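Long-range contact in laccase (Botrytis aclada, PDB 3SQR), which uses a set of bound copper ions to oxidise hydroquinone-type phenols while reducing dioxygen to water, and probably takes part in breaking down lignin: residues 275-280 against 300-305. Numbering follows the deposited sequence.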
loop_
_atom_site.group_PDB
_atom_site.type_symbol
_atom_site.label_atom_id
_atom_site.label_comp_id
_atom_site.label_asym_id
_atom_site.label_seq_id
_atom_site.Cartn_x
_atom_site.Cartn_y
_atom_site.Cartn_z
ATOM N N HIS A 275 9.635 4.737 6.694
ATOM C CA HIS A 275 10.249 3.444 6.416
ATOM C C HIS A 275 10.441 2.771 7.742
ATOM O O HIS A 275 10.871 3.419 8.721
ATOM C CB HIS A 275 11.611 3.562 5.725
ATOM C CG HIS A 275 12.080 2.287 5.118
ATOM N ND1 HIS A 275 12.702 1.298 5.849
ATOM C CD2 HIS A 275 11.967 1.812 3.852
ATOM C CE1 HIS A 275 12.959 0.268 5.049
ATOM N NE2 HIS A 275 12.566 0.573 3.830
ATOM N N PHE A 276 10.160 1.495 7.756
ATOM C CA PHE A 276 10.237 0.711 8.984
ATOM C C PHE A 276 11.145 -0.470 8.806
ATOM O O PHE A 276 11.345 -0.983 7.729
ATOM C CB PHE A 276 8.846 0.292 9.542
ATOM C CG PHE A 276 7.979 1.456 9.927
ATOM C CD1 PHE A 276 8.158 2.122 11.127
ATOM C CD2 PHE A 276 7.009 1.911 9.055
ATOM C CE1 PHE A 276 7.392 3.186 11.479
ATOM C CE2 PHE A 276 6.231 2.980 9.388
ATOM C CZ PHE A 276 6.443 3.645 10.617
ATOM N N GLU A 277 11.687 -0.918 9.930
ATOM C CA GLU A 277 12.459 -2.144 10.019
ATOM C C GLU A 277 11.986 -2.905 11.253
ATOM O O GLU A 277 12.615 -2.931 12.331
ATOM C CB GLU A 277 13.978 -1.858 10.010
ATOM C CG GLU A 277 14.760 -3.138 9.766
ATOM C CD GLU A 277 16.267 -2.964 9.822
ATOM O OE1 GLU A 277 16.691 -1.806 9.614
ATOM O OE2 GLU A 277 16.977 -4.035 10.078
ATOM N N PHE A 278 10.818 -3.514 11.114
ATOM C CA PHE A 278 10.085 -4.031 12.210
ATOM C C PHE A 278 10.850 -5.150 12.924
ATOM O O PHE A 278 11.421 -6.035 12.257
ATOM C CB PHE A 278 8.725 -4.566 11.685
ATOM C CG PHE A 278 7.846 -5.101 12.731
ATOM C CD1 PHE A 278 7.007 -4.291 13.462
ATOM C CD2 PHE A 278 7.844 -6.466 13.019
ATOM C CE1 PHE A 278 6.194 -4.819 14.441
ATOM C CE2 PHE A 278 6.969 -7.008 13.997
ATOM C CZ PHE A 278 6.179 -6.176 14.709
ATOM N N ALA A 279 10.748 -5.147 14.254
ATOM C CA ALA A 279 11.464 -6.165 15.060
ATOM C C ALA A 279 10.704 -6.308 16.351
ATOM O O ALA A 279 10.018 -5.369 16.779
ATOM C CB ALA A 279 12.929 -5.725 15.287
ATOM N N ILE A 280 10.795 -7.488 16.948
ATOM C CA ILE A 280 10.243 -7.746 18.281
ATOM C C ILE A 280 11.448 -8.277 19.054
ATOM O O ILE A 280 12.002 -9.298 18.683
ATOM C CB ILE A 280 9.126 -8.776 18.272
ATOM C CG1 ILE A 280 7.984 -8.317 17.347
ATOM C CG2 ILE A 280 8.614 -9.062 19.704
ATOM C CD1 ILE A 280 6.879 -9.385 17.194
ATOM N N THR A 300 14.138 -13.978 10.127
ATOM C CA THR A 300 14.842 -12.743 10.198
ATOM C C THR A 300 14.573 -12.134 11.567
ATOM O O THR A 300 13.516 -12.363 12.145
ATOM C CB THR A 300 14.424 -11.772 9.038
ATOM O OG1 THR A 300 15.318 -10.680 9.051
ATOM C CG2 THR A 300 12.914 -11.298 9.220
ATOM N N ASP A 301 15.527 -11.368 12.075
ATOM C CA ASP A 301 15.336 -10.629 13.327
ATOM C C ASP A 301 14.658 -9.282 13.137
ATOM O O ASP A 301 14.097 -8.724 14.093
ATOM C CB ASP A 301 16.698 -10.367 14.006
ATOM C CG ASP A 301 17.321 -11.625 14.562
ATOM O OD1 ASP A 301 16.584 -12.484 15.110
ATOM O OD2 ASP A 301 18.561 -11.728 14.438
ATOM N N THR A 302 14.797 -8.738 11.940
ATOM C CA THR A 302 14.203 -7.435 11.629
ATOM C C THR A 302 13.655 -7.512 10.220
ATOM O O THR A 302 14.048 -8.377 9.446
ATOM C CB THR A 302 15.149 -6.264 11.775
ATOM O OG1 THR A 302 15.977 -6.171 10.634
ATOM C CG2 THR A 302 16.012 -6.369 13.035
ATOM N N LEU A 303 12.755 -6.603 9.875
ATOM C CA LEU A 303 12.033 -6.758 8.586
ATOM C C LEU A 303 11.815 -5.356 7.999
ATOM O O LEU A 303 11.047 -4.524 8.576
ATOM C CB LEU A 303 10.722 -7.451 8.882
ATOM C CG LEU A 303 9.766 -7.809 7.741
ATOM C CD1 LEU A 303 10.497 -8.451 6.590
ATOM C CD2 LEU A 303 8.624 -8.673 8.228
ATOM N N LEU A 304 12.513 -5.098 6.896
ATOM C CA LEU A 304 12.496 -3.836 6.206
ATOM C C LEU A 304 11.157 -3.755 5.486
ATOM O O LEU A 304 10.789 -4.702 4.809
ATOM C CB LEU A 304 13.637 -3.711 5.221
ATOM C CG LEU A 304 15.050 -3.626 5.843
ATOM C CD1 LEU A 304 16.122 -3.984 4.779
ATOM C CD2 LEU A 304 15.251 -2.242 6.386
ATOM N N ILE A 305 10.446 -2.651 5.654
ATOM C CA ILE A 305 9.110 -2.555 5.055
ATOM C C ILE A 305 8.932 -1.180 4.521
ATOM O O ILE A 305 8.940 -0.158 5.264
ATOM C CB ILE A 305 7.927 -2.848 6.018
ATOM C CG1 ILE A 305 8.147 -4.078 6.892
ATOM C CG2 ILE A 305 6.587 -2.956 5.203
ATOM C CD1 ILE A 305 7.055 -4.289 7.946
HETATM O O HOH W 1 11.930 -9.757 15.570
HETATM O O HOH W 2 14.732 -8.403 17.028
#
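Ile305 O takes two N-H groups, one from the backbone of Phe276, at 3.2 Å and nearly straight (168°), the other from the side chain of Asn269. Here strand 303-305 runs antiparallel to strand 276-280 as the outermost strand of a five-stranded sheet in the second cupredoxin-like domain, a beta sandwich. The same carbonyl oxygen lies over the centre of the His275 ring, 3.8 Å above its plane, while Leu304 CD2 meets CE1 at the ring edge. Ile305 N returns a 2.8 Å bond to Phe276 O, and at the next hydrogen-bonded pair, past Glu277 and Leu304, Phe278 N reaches Leu303 O at 2.7 Å, answered by a weak bond from Leu303 N to Phe278 O. Phe278 CB and Ile305 CD1 pack on the sandwich's inner side, where Leu267 and Tyr311 of the other sheet meet Leu303. On the outer face Glu277 stretches alongside Leu304, with CG anti to the backbone N (chi1 -166°) and the chain extended beyond it, bringing the carboxylate beside Thr302. OG1 is modelled as donating to OE2, but too close to be trusted in detail; Arg365 forms a salt bridge to OE2, and Gly366 N holds OE1, so this buried carboxylate is probably kept ionised. Past the last direct pair, a water accepts from Ile280 N at 2.9 Å and lies 2.8 Å from Asp301 O.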